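Local coordinates for exosome complex component Rrp42 (Pyrococcus abyssi, PDB 2PO1), which is probably a non-catalytic subunit of the archaeal RNA-degrading exosome that contributes to shaping the active site of its partner Rrp41, at residues E193-G205 and V219-T231. Sequence-based numbering, arbitrary orientation.
Sequences EKIPVPVTFAKIG and VMDGKITITTDET
Strands 197-204 and 222-228 run antiparallel, their axes at 157°, and Val-197, Val-199, Phe-201 and Lys-203 form hydrogen-bonded pairs with Thr-228, Ile-226, Ile-224 and Gly-222. The bond from Val-199 N to Ile-226 O (2.8 Å) is almost straight. At one end a classic beta bulge sets Asp-221 and Gly-222 opposite Lys-203. Asp-221 N bonds to Lys-203 O (2.6 Å), while the bond from Gly-222 N is weak. Asp-221 OD2 then takes Gly-205 N at 2.8 Å and forms a salt bridge with Arg-15.

Thr-200, Thr-225, Pro-198 and Thr-227 share one face. The 2.4 Å between the OG1 atoms of Thr-200 and Thr-225 is doubtful; Thr-200 OG1 hydrogen-bonds Asp-154 OD1. With Thr-225 OG1 beside the backbone N (chi1 -71°), the methyl CG2 points along the strand and reaches Pro-198 CB at 3.6 Å. On the other face, Phe-201 CB touches Ile-224 CG2, and Ile-224 O lies at the ring's edge. Water 1 donates to Val-197 O and Ile-226 O and accepts from Thr-228 OG1.

Past the strands, the bent chain of Glu-230 (chi2 85°) lets OE1 accept a hydrogen bond from Ile-195 N. Asp-229 OD2 accepts from Thr-231 N, which makes an Asx turn.

These are the central strands of a four-stranded sheet in 3' exoribonuclease family domain 2, between strands 207-210 and 234-240. Helix 247-275 packs on the face bearing Phe-201, Ile-226 and Thr-228.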
loop_
_atom_site.group_PDB
_atom_site.type_symbol
_atom_site.label_atom_id
_atom_site.label_comp_id
_atom_site.label_asym_id
_atom_site.label_seq_id
_atom_site.Cartn_x
_atom_site.Cartn_y
_atom_site.Cartn_z
ATOM N N GLU C 193 -31.085 10.605 -16.412
ATOM C CA GLU C 193 -31.893 11.675 -16.953
ATOM C C GLU C 193 -31.249 12.487 -18.035
ATOM O O GLU C 193 -31.923 13.186 -18.763
ATOM C CB GLU C 193 -32.290 12.547 -15.813
ATOM C CG GLU C 193 -32.970 11.700 -14.810
ATOM C CD GLU C 193 -33.553 12.480 -13.692
ATOM O OE1 GLU C 193 -33.139 13.635 -13.515
ATOM O OE2 GLU C 193 -34.414 11.919 -12.989
ATOM N N LYS C 194 -29.938 12.363 -18.188
ATOM C CA LYS C 194 -29.250 13.099 -19.230
ATOM C C LYS C 194 -28.286 12.127 -19.849
ATOM O O LYS C 194 -27.994 11.077 -19.260
ATOM C CB LYS C 194 -28.565 14.325 -18.623
ATOM C CG LYS C 194 -29.440 15.566 -18.762
ATOM C CD LYS C 194 -29.068 16.604 -17.745
ATOM C CE LYS C 194 -30.334 17.259 -17.154
ATOM N NZ LYS C 194 -30.104 17.137 -15.635
ATOM N N ILE C 195 -27.817 12.434 -21.057
ATOM C CA ILE C 195 -26.840 11.564 -21.699
ATOM C C ILE C 195 -25.553 12.298 -22.086
ATOM O O ILE C 195 -25.305 12.502 -23.255
ATOM C CB ILE C 195 -27.431 10.748 -22.898
ATOM C CG1 ILE C 195 -28.623 9.953 -22.438
ATOM C CG2 ILE C 195 -26.385 9.747 -23.476
ATOM C CD1 ILE C 195 -29.597 9.694 -23.552
ATOM N N PRO C 196 -24.718 12.648 -21.095
ATOM C CA PRO C 196 -23.467 13.321 -21.372
ATOM C C PRO C 196 -22.532 12.385 -22.121
ATOM O O PRO C 196 -22.473 11.182 -21.817
ATOM C CB PRO C 196 -22.915 13.607 -19.967
ATOM C CG PRO C 196 -23.485 12.531 -19.126
ATOM C CD PRO C 196 -24.865 12.384 -19.649
ATOM N N VAL C 197 -21.835 12.945 -23.108
ATOM C CA VAL C 197 -20.969 12.201 -24.012
ATOM C C VAL C 197 -19.707 13.031 -24.074
ATOM O O VAL C 197 -19.786 14.221 -24.365
ATOM C CB VAL C 197 -21.636 12.086 -25.418
ATOM C CG1 VAL C 197 -20.647 11.614 -26.450
ATOM C CG2 VAL C 197 -22.801 11.119 -25.366
ATOM N N PRO C 198 -18.538 12.442 -23.721
ATOM C CA PRO C 198 -17.361 13.299 -23.914
ATOM C C PRO C 198 -16.983 13.244 -25.362
ATOM O O PRO C 198 -17.065 12.168 -26.001
ATOM C CB PRO C 198 -16.256 12.646 -23.073
ATOM C CG PRO C 198 -16.854 11.446 -22.441
ATOM C CD PRO C 198 -18.163 11.120 -23.177
ATOM N N VAL C 199 -16.626 14.403 -25.904
ATOM C CA VAL C 199 -15.989 14.376 -27.190
ATOM C C VAL C 199 -14.594 14.940 -27.036
ATOM O O VAL C 199 -14.434 15.971 -26.424
ATOM C CB VAL C 199 -16.836 15.155 -28.188
ATOM C CG1 VAL C 199 -16.088 15.316 -29.450
ATOM C CG2 VAL C 199 -18.200 14.405 -28.400
ATOM N N THR C 200 -13.592 14.278 -27.595
ATOM C CA THR C 200 -12.209 14.602 -27.305
ATOM C C THR C 200 -11.460 14.905 -28.576
ATOM O O THR C 200 -11.651 14.251 -29.562
ATOM C CB THR C 200 -11.556 13.447 -26.544
ATOM O OG1 THR C 200 -12.072 13.433 -25.210
ATOM C CG2 THR C 200 -10.109 13.607 -26.515
ATOM N N PHE C 201 -10.681 15.979 -28.559
ATOM C CA PHE C 201 -9.878 16.409 -29.712
ATOM C C PHE C 201 -8.408 16.334 -29.358
ATOM O O PHE C 201 -8.031 16.667 -28.232
ATOM C CB PHE C 201 -10.212 17.869 -30.104
ATOM C CG PHE C 201 -11.675 18.092 -30.371
ATOM C CD1 PHE C 201 -12.595 18.152 -29.311
ATOM C CD2 PHE C 201 -12.139 18.204 -31.672
ATOM C CE1 PHE C 201 -13.963 18.307 -29.565
ATOM C CE2 PHE C 201 -13.512 18.369 -31.924
ATOM C CZ PHE C 201 -14.413 18.407 -30.873
ATOM N N ALA C 202 -7.578 15.931 -30.321
ATOM C CA ALA C 202 -6.121 16.051 -30.201
ATOM C C ALA C 202 -5.740 17.293 -30.963
ATOM O O ALA C 202 -6.207 17.499 -32.056
ATOM C CB ALA C 202 -5.455 14.849 -30.810
ATOM N N LYS C 203 -4.931 18.153 -30.363
ATOM C CA LYS C 203 -4.328 19.208 -31.126
ATOM C C LYS C 203 -2.990 18.682 -31.620
ATOM O O LYS C 203 -2.122 18.272 -30.818
ATOM C CB LYS C 203 -4.144 20.449 -30.275
ATOM C CG LYS C 203 -3.356 21.548 -30.938
ATOM C CD LYS C 203 -3.648 22.870 -30.258
ATOM C CE LYS C 203 -2.878 23.988 -30.942
ATOM N NZ LYS C 203 -3.251 25.269 -30.280
ATOM N N ILE C 204 -2.844 18.657 -32.941
ATOM C CA ILE C 204 -1.591 18.269 -33.613
ATOM C C ILE C 204 -1.156 19.428 -34.495
ATOM O O ILE C 204 -1.810 19.740 -35.490
ATOM C CB ILE C 204 -1.791 16.997 -34.441
ATOM C CG1 ILE C 204 -2.446 15.917 -33.567
ATOM C CG2 ILE C 204 -0.472 16.554 -35.080
ATOM C CD1 ILE C 204 -2.785 14.594 -34.294
ATOM N N GLY C 205 -0.069 20.085 -34.106
ATOM C CA GLY C 205 0.280 21.366 -34.691
ATOM C C GLY C 205 -0.868 22.343 -34.484
ATOM O O GLY C 205 -1.318 22.559 -33.357
ATOM N N VAL C 219 1.541 11.558 -31.235
ATOM C CA VAL C 219 2.160 12.738 -31.781
ATOM C C VAL C 219 1.462 14.048 -31.405
ATOM O O VAL C 219 1.901 15.105 -31.805
ATOM C CB VAL C 219 2.245 12.623 -33.325
ATOM C CG1 VAL C 219 2.681 11.203 -33.725
ATOM C CG2 VAL C 219 0.938 12.998 -33.972
ATOM N N MET C 220 0.379 14.003 -30.632
ATOM C CA MET C 220 -0.363 15.210 -30.402
ATOM C C MET C 220 0.397 16.165 -29.504
ATOM O O MET C 220 1.262 15.771 -28.716
ATOM C CB MET C 220 -1.729 14.887 -29.772
ATOM C CG MET C 220 -1.621 14.275 -28.412
ATOM S SD MET C 220 -3.216 13.909 -27.777
ATOM C CE MET C 220 -2.656 13.080 -26.289
ATOM N N ASP C 221 0.026 17.422 -29.598
ATOM C CA ASP C 221 0.578 18.415 -28.732
ATOM C C ASP C 221 -0.178 18.400 -27.446
ATOM O O ASP C 221 0.404 18.473 -26.379
ATOM C CB ASP C 221 0.462 19.778 -29.398
ATOM C CG ASP C 221 1.491 19.948 -30.452
ATOM O OD1 ASP C 221 2.684 19.834 -30.115
ATOM O OD2 ASP C 221 1.126 20.114 -31.612
ATOM N N GLY C 222 -1.487 18.263 -27.544
ATOM C CA GLY C 222 -2.344 18.370 -26.368
ATOM C C GLY C 222 -3.713 17.866 -26.743
ATOM O O GLY C 222 -3.932 17.426 -27.867
ATOM N N LYS C 223 -4.645 17.922 -25.793
ATOM C CA LYS C 223 -5.905 17.254 -26.011
ATOM C C LYS C 223 -6.907 17.983 -25.189
ATOM O O LYS C 223 -6.543 18.611 -24.214
ATOM C CB LYS C 223 -5.752 15.828 -25.528
ATOM C CG LYS C 223 -7.001 15.071 -25.291
ATOM C CD LYS C 223 -6.613 13.670 -24.870
ATOM C CE LYS C 223 -6.660 12.785 -26.071
ATOM N NZ LYS C 223 -6.507 11.346 -25.803
ATOM N N ILE C 224 -8.155 17.977 -25.626
ATOM C CA ILE C 224 -9.188 18.645 -24.865
ATOM C C ILE C 224 -10.425 17.828 -25.009
ATOM O O ILE C 224 -10.724 17.320 -26.092
ATOM C CB ILE C 224 -9.443 20.174 -25.330
ATOM C CG1 ILE C 224 -10.398 20.864 -24.340
ATOM C CG2 ILE C 224 -9.967 20.232 -26.740
ATOM C CD1 ILE C 224 -10.434 22.375 -24.434
ATOM N N THR C 225 -11.104 17.639 -23.882
ATOM C CA THR C 225 -12.333 16.868 -23.869
ATOM C C THR C 225 -13.420 17.800 -23.427
ATOM O O THR C 225 -13.233 18.542 -22.461
ATOM C CB THR C 225 -12.247 15.717 -22.869
ATOM O OG1 THR C 225 -11.347 14.717 -23.363
ATOM C CG2 THR C 225 -13.614 15.127 -22.653
ATOM N N ILE C 226 -14.494 17.832 -24.220
ATOM C CA ILE C 226 -15.729 18.550 -23.916
ATOM C C ILE C 226 -16.855 17.544 -23.765
ATOM O O ILE C 226 -17.168 16.823 -24.706
ATOM C CB ILE C 226 -16.180 19.487 -25.114
ATOM C CG1 ILE C 226 -14.987 20.250 -25.722
ATOM C CG2 ILE C 226 -17.285 20.391 -24.674
ATOM C CD1 ILE C 226 -14.293 21.176 -24.696
ATOM N N THR C 227 -17.494 17.529 -22.608
ATOM C CA THR C 227 -18.592 16.647 -22.362
ATOM C C THR C 227 -19.884 17.421 -22.281
ATOM O O THR C 227 -19.994 18.371 -21.507
ATOM C CB THR C 227 -18.385 15.931 -21.005
ATOM O OG1 THR C 227 -17.146 15.256 -21.047
ATOM C CG2 THR C 227 -19.524 14.954 -20.724
ATOM N N THR C 228 -20.859 17.033 -23.091
ATOM C CA THR C 228 -22.065 17.791 -23.226
ATOM C C THR C 228 -23.246 16.841 -23.177
ATOM O O THR C 228 -23.102 15.670 -23.538
ATOM C CB THR C 228 -22.097 18.587 -24.547
ATOM O OG1 THR C 228 -22.052 17.673 -25.633
ATOM C CG2 THR C 228 -20.901 19.500 -24.626
ATOM N N ASP C 229 -24.410 17.352 -22.759
ATOM C CA ASP C 229 -25.648 16.545 -22.789
ATOM C C ASP C 229 -26.632 17.030 -23.843
ATOM O O ASP C 229 -26.340 18.009 -24.543
ATOM C CB ASP C 229 -26.327 16.465 -21.409
ATOM C CG ASP C 229 -26.749 17.806 -20.881
ATOM O OD1 ASP C 229 -26.762 17.927 -19.637
ATOM O OD2 ASP C 229 -27.087 18.748 -21.659
ATOM N N GLU C 230 -27.790 16.363 -23.917
ATOM C CA GLU C 230 -28.866 16.637 -24.896
ATOM C C GLU C 230 -29.386 18.042 -24.756
ATOM O O GLU C 230 -30.165 18.484 -25.585
ATOM C CB GLU C 230 -30.145 15.860 -24.555
ATOM C CG GLU C 230 -30.076 14.413 -24.364
ATOM C CD GLU C 230 -29.693 14.049 -22.942
ATOM O OE1 GLU C 230 -28.528 14.202 -22.621
ATOM O OE2 GLU C 230 -30.542 13.594 -22.173
ATOM N N THR C 231 -29.083 18.696 -23.642
ATOM C CA THR C 231 -29.793 19.919 -23.274
ATOM C C THR C 231 -28.951 21.132 -23.647
ATOM O O THR C 231 -29.296 22.247 -23.286
ATOM C CB THR C 231 -30.200 19.956 -21.761
ATOM O OG1 THR C 231 -29.047 20.175 -20.925
ATOM C CG2 THR C 231 -30.866 18.621 -21.317
HETATM O O HOH W 1 -19.575 16.437 -25.929
#